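Local coordinates for protein protease (Penicillium cyclopium, PDB 5Z6O) that hydrolyses peptide bonds in proteins as a serine protease of the subtilisin family, related to proteinase K, at residues His49-Gly54 and Gly83-Val88; Thr77-Ala82 and Thr213-Gly218; Gly106-Val111 and Arg143-Ala148. All coordinates share one frame; numbering follows the deposited sequence.

Interaction 1 of 3, residues His49-Gly54 and Gly83-Val88; sequences HADFGG and GSKFGV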
ATOM      1  N   HIS A  49      -7.532 -16.748  -3.439  1.00 16.69           N
ATOM      2  CA  HIS A  49      -6.169 -17.031  -3.860  1.00 13.37           C
ATOM      3  C   HIS A  49      -5.374 -17.639  -2.722  1.00 14.94           C
ATOM      4  O   HIS A  49      -5.498 -17.237  -1.571  1.00 12.73           O
ATOM      5  CB  HIS A  49      -5.471 -15.743  -4.332  1.00  9.75           C
ATOM      6  CG  HIS A  49      -4.225 -15.993  -5.128  1.00 11.08           C
ATOM      7  ND1 HIS A  49      -3.073 -16.512  -4.579  1.00 14.21           N
ATOM      8  CD2 HIS A  49      -3.946 -15.752  -6.428  1.00 13.61           C
ATOM      9  CE1 HIS A  49      -2.151 -16.618  -5.518  1.00 17.14           C
ATOM     10  NE2 HIS A  49      -2.658 -16.173  -6.652  1.00 15.94           N
ATOM     11  N   ALA A  50      -4.520 -18.605  -3.050  1.00 15.88           N
ATOM     12  CA  ALA A  50      -3.778 -19.283  -1.991  1.00 18.16           C
ATOM     13  C   ALA A  50      -2.914 -18.326  -1.175  1.00 16.33           C
ATOM     14  O   ALA A  50      -2.660 -18.578   0.005  1.00 16.63           O
ATOM     15  CB  ALA A  50      -2.914 -20.392  -2.579  1.00 22.23           C
ATOM     16  N   ASP A  51      -2.461 -17.218  -1.775  1.00 14.60           N
ATOM     17  CA  ASP A  51      -1.551 -16.323  -1.080  1.00 12.02           C
ATOM     18  C   ASP A  51      -2.193 -15.651   0.121  1.00 10.56           C
ATOM     19  O   ASP A  51      -1.469 -15.181   0.999  1.00 15.86           O
ATOM     20  CB  ASP A  51      -1.034 -15.234  -2.041  1.00 13.35           C
ATOM     21  CG  ASP A  51       0.307 -14.668  -1.605  1.00 17.93           C
ATOM     22  OD1 ASP A  51       1.162 -15.457  -1.186  1.00 16.74           O
ATOM     23  OD2 ASP A  51       0.524 -13.443  -1.691  1.00 15.26           O
ATOM     24  N   PHE A  52      -3.526 -15.550   0.176  1.00  9.67           N
ATOM     25  CA  PHE A  52      -4.153 -14.947   1.348  1.00  7.12           C
ATOM     26  C   PHE A  52      -4.468 -15.936   2.459  1.00 14.62           C
ATOM     27  O   PHE A  52      -4.704 -15.510   3.603  1.00 14.02           O
ATOM     28  CB  PHE A  52      -5.440 -14.209   0.921  1.00 10.92           C
ATOM     29  CG  PHE A  52      -5.164 -13.149  -0.111  1.00 13.25           C
ATOM     30  CD1 PHE A  52      -4.417 -12.018   0.222  1.00 15.39           C
ATOM     31  CD2 PHE A  52      -5.594 -13.305  -1.400  1.00 14.27           C
ATOM     32  CE1 PHE A  52      -4.127 -11.039  -0.734  1.00 14.68           C
ATOM     33  CE2 PHE A  52      -5.305 -12.325  -2.393  1.00 17.64           C
ATOM     34  CZ  PHE A  52      -4.579 -11.195  -2.047  1.00 12.65           C
ATOM     35  N   GLY A  53      -4.481 -17.234   2.160  1.00 15.55           N
ATOM     36  CA  GLY A  53      -4.634 -18.223   3.229  1.00 16.42           C
ATOM     37  C   GLY A  53      -5.845 -18.013   4.105  1.00 16.30           C
ATOM     38  O   GLY A  53      -5.755 -18.181   5.331  1.00 21.02           O
ATOM     39  N   GLY A  54      -6.978 -17.619   3.509  1.00 16.02           N
ATOM     40  CA  GLY A  54      -8.174 -17.393   4.286  1.00 17.29           C
ATOM     41  C   GLY A  54      -8.253 -16.074   5.025  1.00 20.05           C
ATOM     42  O   GLY A  54      -9.262 -15.822   5.684  1.00 17.09           O
ATOM     43  N   GLY A  83       0.038 -10.742   1.440  1.00 11.96           N
ATOM     44  CA  GLY A  83       0.097 -12.134   1.032  1.00 12.35           C
ATOM     45  C   GLY A  83       1.173 -12.923   1.751  1.00 11.03           C
ATOM     46  O   GLY A  83       2.221 -12.406   2.123  1.00 12.13           O
ATOM     47  N   SER A  84       0.912 -14.235   1.922  1.00 11.12           N
ATOM     48  CA  SER A  84       1.879 -15.118   2.591  1.00  8.18           C
ATOM     49  C   SER A  84       3.218 -15.154   1.874  1.00 13.19           C
ATOM     50  O   SER A  84       4.278 -15.026   2.500  1.00 13.28           O
ATOM     51  CB  SER A  84       1.328 -16.549   2.684  1.00 12.55           C
ATOM     52  OG  SER A  84       0.185 -16.543   3.533  1.00 22.55           O
ATOM     53  N   LYS A  85       3.193 -15.363   0.575  1.00 10.25           N
ATOM     54  CA  LYS A  85       4.437 -15.454  -0.174  1.00 14.77           C
ATOM     55  C   LYS A  85       4.897 -14.091  -0.681  1.00 14.19           C
ATOM     56  O   LYS A  85       6.080 -13.786  -0.603  1.00 13.38           O
ATOM     57  CB  LYS A  85       4.290 -16.419  -1.353  1.00 22.24           C
ATOM     58  CG  LYS A  85       4.779 -17.826  -1.032  1.00 43.99           C
ATOM     59  CD  LYS A  85       4.568 -18.782  -2.196  1.00 50.29           C
ATOM     60  CE  LYS A  85       4.886 -18.112  -3.535  1.00 55.03           C
ATOM     61  NZ  LYS A  85       6.346 -17.888  -3.751  1.00 55.90           N
ATOM     62  N   PHE A  86       3.988 -13.241  -1.160  1.00 10.88           N
ATOM     63  CA  PHE A  86       4.416 -12.013  -1.820  1.00  6.41           C
ATOM     64  C   PHE A  86       4.278 -10.776  -0.952  1.00  9.90           C
ATOM     65  O   PHE A  86       4.543  -9.683  -1.440  1.00  8.87           O
ATOM     66  CB  PHE A  86       3.633 -11.820  -3.124  1.00  8.01           C
ATOM     67  CG  PHE A  86       3.811 -12.960  -4.087  1.00  9.49           C
ATOM     68  CD1 PHE A  86       4.994 -13.107  -4.776  1.00  9.35           C
ATOM     69  CD2 PHE A  86       2.780 -13.859  -4.297  1.00 10.86           C
ATOM     70  CE1 PHE A  86       5.169 -14.171  -5.655  1.00 15.40           C
ATOM     71  CE2 PHE A  86       2.937 -14.914  -5.178  1.00 16.97           C
ATOM     72  CZ  PHE A  86       4.134 -15.070  -5.836  1.00 19.27           C
ATOM     73  N   GLY A  87       3.917 -10.923   0.331  1.00  9.09           N
ATOM     74  CA  GLY A  87       3.491  -9.755   1.088  1.00  8.72           C
ATOM     75  C   GLY A  87       4.342  -9.345   2.266  1.00 10.94           C
ATOM     76  O   GLY A  87       5.137 -10.127   2.794  1.00  8.30           O
ATOM     77  N   VAL A  88       4.151  -8.085   2.679  1.00  8.15           N
ATOM     78  CA  VAL A  88       4.898  -7.475   3.780  1.00  4.41           C
ATOM     79  C   VAL A  88       4.376  -7.957   5.140  1.00  7.49           C
ATOM     80  O   VAL A  88       5.152  -8.403   5.991  1.00  9.13           O
ATOM     81  CB  VAL A  88       4.825  -5.932   3.673  1.00  6.51           C
ATOM     82  CG1 VAL A  88       5.564  -5.266   4.885  1.00  7.12           C
ATOM     83  CG2 VAL A  88       5.511  -5.454   2.382  1.00  9.74           C
TER
HETATM   84  O   HOH W   1      -1.172 -18.707   2.339  1.00 29.83           O
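Asp-51 makes both direct hydrogen bonds between the loops 49-54 and 83-88, to Ser-84 and to Lys-85. Its CB starts off beside the partner loop, and with CG anti to the backbone N (chi1 -155°) the carboxylate is carried across. CG comes to rest near Ser-84 N and Gly-83 CA. From there the two oxygens part company. OD1 takes the N-H of Lys-85 on its syn side, 2.7 Å from OD1 to N and somewhat out of the carboxylate plane. OD2 lies 3.1 Å from Gly-83 CA, where a side chain would collide with it; it also sits at the ring edge of Phe-86, 3.5 Å from CD2, and is hydrogen-bonded to Ser-79 OG. The backbone adds a nearly straight bond, Ser-84 N to Asp-51 O at 2.7 Å. Within its own loop, Asp-51 N donates to His-49 ND1 over 3.0 Å, in the plane of the ring. A water joins Ala-50 O to Ser-84 OG. With an alanine here, the N-H of Lys-85 would probably lose its acceptor and Ser-79 OG its carboxylate partner. The arrangement belongs to the subtilase fold: it ties the loop beyond strand 37-42, which ends in Asp-42, probably of the charge relay, to the loop leaving the helix headed by His-73.

Interaction 2 of 3, residues Thr77-Ala82 and Thr213-Gly218; sequences TASTAA and TAAYPG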
ATOM      1  N   THR A  77      -2.035  -5.763  -5.536  1.00  8.30           N
ATOM      2  CA  THR A  77      -1.676  -4.838  -4.463  1.00  8.32           C
ATOM      3  C   THR A  77      -2.023  -5.387  -3.088  1.00  7.44           C
ATOM      4  O   THR A  77      -1.217  -5.255  -2.147  1.00 10.59           O
ATOM      5  CB  THR A  77      -2.332  -3.469  -4.674  1.00  8.54           C
ATOM      6  OG1 THR A  77      -3.759  -3.593  -4.666  1.00  8.95           O
ATOM      7  CG2 THR A  77      -1.845  -2.844  -6.040  1.00  8.81           C
ATOM      8  N   ALA A  78      -3.192  -6.039  -2.941  1.00  8.18           N
ATOM      9  CA  ALA A  78      -3.456  -6.675  -1.653  1.00  8.88           C
ATOM     10  C   ALA A  78      -2.387  -7.721  -1.329  1.00  7.98           C
ATOM     11  O   ALA A  78      -2.005  -7.917  -0.164  1.00  7.71           O
ATOM     12  CB  ALA A  78      -4.844  -7.331  -1.690  1.00  8.49           C
ATOM     13  N   SER A  79      -1.918  -8.424  -2.347  1.00  8.09           N
ATOM     14  CA  SER A  79      -0.913  -9.465  -2.149  1.00  7.35           C
ATOM     15  C   SER A  79       0.421  -8.880  -1.683  1.00  9.53           C
ATOM     16  O   SER A  79       1.055  -9.424  -0.777  1.00  7.86           O
ATOM     17  CB  SER A  79      -0.752 -10.256  -3.467  1.00  9.62           C
ATOM     18  OG  SER A  79       0.289 -11.202  -3.350  1.00  9.90           O
ATOM     19  N   THR A  80       0.869  -7.789  -2.300  1.00  7.77           N
ATOM     20  CA  THR A  80       2.071  -7.098  -1.825  1.00  6.70           C
ATOM     21  C   THR A  80       1.907  -6.659  -0.380  1.00  9.97           C
ATOM     22  O   THR A  80       2.861  -6.717   0.400  1.00  7.12           O
ATOM     23  CB  THR A  80       2.339  -5.886  -2.739  1.00  6.92           C
ATOM     24  OG1 THR A  80       2.706  -6.389  -4.030  1.00  9.39           O
ATOM     25  CG2 THR A  80       3.443  -4.982  -2.202  1.00  8.49           C
ATOM     26  N   ALA A  81       0.699  -6.226   0.009  1.00  7.38           N
ATOM     27  CA  ALA A  81       0.552  -5.722   1.375  1.00  5.23           C
ATOM     28  C   ALA A  81       0.572  -6.850   2.388  1.00  4.96           C
ATOM     29  O   ALA A  81       1.161  -6.705   3.466  1.00  7.99           O
ATOM     30  CB  ALA A  81      -0.765  -4.935   1.524  1.00  6.08           C
ATOM     31  N   ALA A  82      -0.049  -8.012   2.040  1.00  6.65           N
ATOM     32  CA  ALA A  82      -0.403  -8.956   3.092  1.00 10.12           C
ATOM     33  C   ALA A  82      -0.378 -10.421   2.662  1.00 11.06           C
ATOM     34  O   ALA A  82      -0.707 -11.279   3.489  1.00 12.07           O
ATOM     35  CB  ALA A  82      -1.798  -8.619   3.619  1.00  9.11           C
ATOM     36  N   THR A 213       6.613  -8.379  -8.107  1.00  9.76           N
ATOM     37  CA  THR A 213       5.879  -9.615  -8.342  1.00 10.31           C
ATOM     38  C   THR A 213       4.914  -9.885  -7.193  1.00  9.68           C
ATOM     39  O   THR A 213       5.303  -9.812  -6.019  1.00 10.02           O
ATOM     40  CB  THR A 213       6.862 -10.774  -8.500  1.00 11.78           C
ATOM     41  OG1 THR A 213       7.737 -10.458  -9.597  1.00 15.52           O
ATOM     42  CG2 THR A 213       6.129 -12.137  -8.758  1.00 12.00           C
ATOM     43  N   ALA A 214       3.665 -10.242  -7.528  1.00 10.10           N
ATOM     44  CA  ALA A 214       2.679 -10.556  -6.491  1.00 10.55           C
ATOM     45  C   ALA A 214       1.558 -11.402  -7.103  1.00 10.54           C
ATOM     46  O   ALA A 214       1.567 -11.698  -8.300  1.00 13.38           O
ATOM     47  CB  ALA A 214       2.107  -9.275  -5.863  1.00 10.27           C
ATOM     48  N   ALA A 215       0.572 -11.762  -6.277  1.00 11.60           N
ATOM     49  CA  ALA A 215      -0.497 -12.668  -6.712  1.00 13.12           C
ATOM     50  C   ALA A 215      -1.366 -12.040  -7.800  1.00 12.22           C
ATOM     51  O   ALA A 215      -1.542 -10.817  -7.874  1.00 12.34           O
ATOM     52  CB  ALA A 215      -1.390 -13.019  -5.512  1.00 11.63           C
ATOM     53  N   TYR A 216      -1.958 -12.895  -8.631  1.00 13.14           N
ATOM     54  CA  TYR A 216      -2.855 -12.464  -9.688  1.00 12.77           C
ATOM     55  C   TYR A 216      -4.056 -13.401  -9.702  1.00 12.46           C
ATOM     56  O   TYR A 216      -3.923 -14.569  -9.331  1.00 16.22           O
ATOM     57  CB  TYR A 216      -2.104 -12.524 -11.027  1.00 13.87           C
ATOM     58  CG  TYR A 216      -2.497 -11.512 -12.029  1.00 17.22           C
ATOM     59  CD1 TYR A 216      -2.328 -10.155 -11.787  1.00 25.03           C
ATOM     60  CD2 TYR A 216      -3.007 -11.912 -13.260  1.00 29.80           C
ATOM     61  CE1 TYR A 216      -2.683  -9.221 -12.738  1.00 32.85           C
ATOM     62  CE2 TYR A 216      -3.365 -10.989 -14.211  1.00 31.09           C
ATOM     63  CZ  TYR A 216      -3.206  -9.651 -13.946  1.00 28.42           C
ATOM     64  OH  TYR A 216      -3.568  -8.737 -14.914  1.00 48.98           O
ATOM     65  N   PRO A 217      -5.241 -12.909 -10.044  1.00 11.51           N
ATOM     66  CA  PRO A 217      -6.443 -13.760  -9.970  1.00 17.69           C
ATOM     67  C   PRO A 217      -6.260 -15.100 -10.667  1.00 20.72           C
ATOM     68  O   PRO A 217      -5.663 -15.197 -11.740  1.00 18.18           O
ATOM     69  CB  PRO A 217      -7.510 -12.921 -10.664  1.00 11.56           C
ATOM     70  CG  PRO A 217      -7.096 -11.487 -10.390  1.00 16.11           C
ATOM     71  CD  PRO A 217      -5.557 -11.542 -10.502  1.00 13.57           C
ATOM     72  N   GLY A 218      -6.758 -16.152 -10.020  1.00 28.88           N
ATOM     73  CA  GLY A 218      -6.713 -17.478 -10.590  1.00 22.30           C
ATOM     74  C   GLY A 218      -5.551 -18.329 -10.150  1.00 35.95           C
ATOM     75  O   GLY A 218      -5.359 -19.403 -10.718  1.00 36.22           O
TER
HETATM   76  O   HOH W   2       5.179  -8.190  -3.691  1.00 11.58           O
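Ala-214 and Ala-215, small residues of strand 212-215, lie against Ser-79 and Thr-80 on one side of helix 73-82. Thr-213 makes no direct contact, but its carbonyl O accepts from a water at 2.8 Å, and that water in turn accepts from Thr-80 OG1, so solvent links strand to helix. Ala-214 turns its methyl toward the helix, touching both hydroxyls: CB is 3.5 Å from Thr-80 OG1 and 3.7 Å from Ser-79 OG. Ala-215 then supplies the direct bond, its N lying 3.0 Å from Ser-79 OG, at 163°. Ser-79 holds OG anti to its own N (chi1 175°), which extends the hydroxyl out to the strand; the same OG is also bonded to Asp-51 OD2, so having accepted from Ala-215 it probably gives its proton to the carboxylate. The fit is tight, Ala-215 CB lying 3.5 Å from Ser-79 CB. A serine of the buried helix that starts at His-73, probably of the charge relay, thus fastens the antiparallel pair 212-215 and 221-224 to the subtilase core, with Thr-80 about 9 Å from Ser-228 between side chains. The short axes of 77-82 and 213-215 cross at 103° and approach to 6.5 Å. Around them, Thr-77 and Thr-80 pack on Pro-232 of helix 227-245, Ala-78 and Ala-82 lean on Val-94 of strand 93-98, and Ala-214 pairs through its backbone with Lys-222.

Interaction 3 of 3, residues Gly106-Val111 and Arg143-Ala148; sequences GTNSQV and RAMNDA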
ATOM      1  N   GLY A 106     -13.236   4.014 -12.570  1.00 30.99           N
ATOM      2  CA  GLY A 106     -14.411   4.268 -11.753  1.00 31.51           C
ATOM      3  C   GLY A 106     -14.529   5.751 -11.490  1.00 30.63           C
ATOM      4  O   GLY A 106     -13.553   6.495 -11.592  1.00 40.47           O
ATOM      5  N   THR A 107     -15.742   6.180 -11.184  1.00 29.03           N
ATOM      6  CA  THR A 107     -15.951   7.594 -10.935  1.00 34.65           C
ATOM      7  C   THR A 107     -15.543   7.947  -9.515  1.00 23.57           C
ATOM      8  O   THR A 107     -15.472   7.088  -8.642  1.00 19.47           O
ATOM      9  CB  THR A 107     -17.408   7.964 -11.130  1.00 32.25           C
ATOM     10  OG1 THR A 107     -18.155   7.381 -10.060  1.00 31.36           O
ATOM     11  CG2 THR A 107     -17.894   7.417 -12.443  1.00 38.49           C
ATOM     12  N   ASN A 108     -15.287   9.234  -9.284  1.00 18.34           N
ATOM     13  CA  ASN A 108     -14.944   9.689  -7.943  1.00 19.81           C
ATOM     14  C   ASN A 108     -16.030   9.336  -6.940  1.00 20.07           C
ATOM     15  O   ASN A 108     -15.733   8.975  -5.803  1.00 15.87           O
ATOM     16  CB  ASN A 108     -14.695  11.198  -7.930  1.00 19.77           C
ATOM     17  CG  ASN A 108     -13.298  11.542  -8.379  1.00 31.29           C
ATOM     18  OD1 ASN A 108     -12.580  10.692  -8.903  1.00 34.19           O
ATOM     19  ND2 ASN A 108     -12.909  12.783  -8.189  1.00 31.38           N
ATOM     20  N   SER A 109     -17.304   9.440  -7.318  1.00 20.21           N
ATOM     21  CA  SER A 109     -18.303   9.171  -6.297  1.00 19.52           C
ATOM     22  C   SER A 109     -18.295   7.692  -5.874  1.00 15.83           C
ATOM     23  O   SER A 109     -18.491   7.396  -4.687  1.00 19.87           O
ATOM     24  CB  SER A 109     -19.693   9.607  -6.763  1.00 25.58           C
ATOM     25  OG  SER A 109     -20.125   8.741  -7.777  1.00 25.87           O
ATOM     26  N   GLN A 110     -18.017   6.760  -6.806  1.00 15.03           N
ATOM     27  CA  GLN A 110     -17.934   5.333  -6.436  1.00 18.02           C
ATOM     28  C   GLN A 110     -16.765   5.073  -5.499  1.00 15.62           C
ATOM     29  O   GLN A 110     -16.859   4.252  -4.566  1.00 16.05           O
ATOM     30  CB  GLN A 110     -17.718   4.423  -7.660  1.00 20.01           C
ATOM     31  CG  GLN A 110     -18.672   4.537  -8.795  1.00 29.29           C
ATOM     32  CD  GLN A 110     -18.324   3.589  -9.941  1.00 26.35           C
ATOM     33  OE1 GLN A 110     -17.176   3.084 -10.055  1.00 35.63           O
ATOM     34  NE2 GLN A 110     -19.307   3.317 -10.782  1.00 39.45           N
ATOM     35  N   VAL A 111     -15.624   5.714  -5.778  1.00 13.41           N
ATOM     36  CA  VAL A 111     -14.456   5.564  -4.901  1.00 12.19           C
ATOM     37  C   VAL A 111     -14.765   6.094  -3.513  1.00 12.22           C
ATOM     38  O   VAL A 111     -14.452   5.459  -2.487  1.00 13.21           O
ATOM     39  CB  VAL A 111     -13.240   6.287  -5.503  1.00 10.95           C
ATOM     40  CG1 VAL A 111     -12.054   6.253  -4.522  1.00 14.96           C
ATOM     41  CG2 VAL A 111     -12.860   5.663  -6.822  1.00 14.88           C
ATOM     42  N   ARG A 143     -11.129  18.543  -4.918  1.00 13.49           N
ATOM     43  CA  ARG A 143     -11.306  18.897  -3.512  1.00 14.43           C
ATOM     44  C   ARG A 143     -12.122  17.828  -2.784  1.00 10.55           C
ATOM     45  O   ARG A 143     -11.800  17.466  -1.647  1.00 14.49           O
ATOM     46  CB  ARG A 143     -11.964  20.290  -3.377  1.00 11.20           C
ATOM     47  CG  ARG A 143     -12.335  20.683  -1.944  1.00 10.84           C
ATOM     48  CD  ARG A 143     -11.088  20.850  -1.076  1.00 13.17           C
ATOM     49  NE  ARG A 143     -11.479  21.112   0.306  1.00 17.33           N
ATOM     50  CZ  ARG A 143     -11.668  22.332   0.811  1.00 22.90           C
ATOM     51  NH1 ARG A 143     -12.038  22.473   2.075  1.00 22.39           N
ATOM     52  NH2 ARG A 143     -11.531  23.423   0.042  1.00 20.64           N
ATOM     53  N   ALA A 144     -13.146  17.292  -3.427  1.00 10.55           N
ATOM     54  CA  ALA A 144     -13.997  16.297  -2.775  1.00 12.16           C
ATOM     55  C   ALA A 144     -13.207  15.024  -2.455  1.00 11.23           C
ATOM     56  O   ALA A 144     -13.349  14.445  -1.372  1.00 11.58           O
ATOM     57  CB  ALA A 144     -15.185  15.948  -3.660  1.00 15.76           C
ATOM     58  N   MET A 145     -12.401  14.565  -3.395  1.00 17.60           N
ATOM     59  CA  MET A 145     -11.566  13.395  -3.114  1.00 12.63           C
ATOM     60  C   MET A 145     -10.555  13.677  -1.998  1.00 11.59           C
ATOM     61  O   MET A 145     -10.333  12.823  -1.120  1.00 10.92           O
ATOM     62  CB  MET A 145     -10.890  12.944  -4.406  1.00 13.88           C
ATOM     63  CG  MET A 145      -9.856  11.837  -4.218  1.00 19.23           C
ATOM     64  SD  MET A 145     -10.752  10.336  -3.764  1.00 24.02           S
ATOM     65  CE  MET A 145     -11.737  10.137  -5.228  1.00 19.90           C
ATOM     66  N   ASN A 146      -9.937  14.868  -1.987  1.00  8.34           N
ATOM     67  CA  ASN A 146      -9.015  15.203  -0.908  1.00 10.91           C
ATOM     68  C   ASN A 146      -9.717  15.280   0.440  1.00 12.03           C
ATOM     69  O   ASN A 146      -9.170  14.826   1.450  1.00 12.80           O
ATOM     70  CB  ASN A 146      -8.301  16.517  -1.194  1.00 11.61           C
ATOM     71  CG  ASN A 146      -7.156  16.358  -2.169  1.00 16.11           C
ATOM     72  OD1 ASN A 146      -7.015  15.327  -2.823  1.00 14.07           O
ATOM     73  ND2 ASN A 146      -6.309  17.360  -2.239  1.00 11.52           N
ATOM     74  N   ASP A 147     -10.937  15.852   0.483  1.00  7.72           N
ATOM     75  CA  ASP A 147     -11.699  15.871   1.739  1.00 11.86           C
ATOM     76  C   ASP A 147     -11.996  14.460   2.228  1.00  9.97           C
ATOM     77  O   ASP A 147     -11.953  14.194   3.443  1.00 14.66           O
ATOM     78  CB  ASP A 147     -13.036  16.590   1.574  1.00 12.32           C
ATOM     79  CG  ASP A 147     -12.873  18.088   1.364  1.00 15.81           C
ATOM     80  OD1 ASP A 147     -11.783  18.619   1.654  1.00 17.55           O
ATOM     81  OD2 ASP A 147     -13.872  18.687   0.897  1.00 19.38           O
ATOM     82  N   ALA A 148     -12.415  13.585   1.312  1.00 10.96           N
ATOM     83  CA  ALA A 148     -12.737  12.215   1.705  1.00 12.19           C
ATOM     84  C   ALA A 148     -11.509  11.518   2.283  1.00 13.21           C
ATOM     85  O   ALA A 148     -11.605  10.806   3.297  1.00 12.62           O
ATOM     86  CB  ALA A 148     -13.271  11.444   0.508  1.00 11.86           C
TER
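Met-145 meets Asn-108 and Val-111 where the first turns of two helices of the subtilase alpha/beta domain come together, helix 108-124 after strand 93-98 and helix 143-154 between strands 131-135 and 157-162. Each helix belongs to a crossover between parallel strands of the central sheet. Nearly all of the contact is made by the terminal methyl CE of Met-145, whose side chain lies about 11 Å from the bound phenylmethanesulfonic acid. CG leaves anti to the backbone N (chi1 173°), and bends at chi2 and chi3 then swing CE round so that it points at the neighbouring helix. There it lies over the face of the Asn-108 amide, almost directly above its carbon: Met-145 CE is 3.8 Å from Asn-108 CG, the same from OD1 and a little farther from ND2. The contact is van der Waals, a methyl resting on the flat face of an amide. CE also touches Val-111, 4.0 Å from CG1, so that it settles between residues one turn apart on the same helix, just past its N-cap, Thr-107. Both side chains run across the methionine at about a right angle. Asn-108 also rests on Ser-142, the residue just before helix 143-154, while on the far side Asn-146 bonds from that helix to Ser-174 and Ser-177. Beyond this first touch the helices stay together: Met-145 and Ala-148 both reach Ile-112 and Met-115 of helix 108-124, and Val-111 packs inward on Val-99 in the loop after strand 93-98.

How the interactions relate
From the N terminus, the chain first leaves strand 37-42 into 49-54, and interaction 1 closes a loop through strand 56-61 and the whole of helix 73-82, joining the loop after strand 37-42 to the loop after that helix. Before it is complete, residues 77-82 open interaction 2, which waits some 130 residues for its partner 213-218 and ties the helix to strand 212-215; the two contacts therefore cross, and they touch, their centres about 7 Å apart. Interaction 3 opens and closes wholly within that long excursion, joining two helices of successive crossovers. It lies on the other side of the chain's centre from interaction 1, about 29 Å between centres, and touches neither.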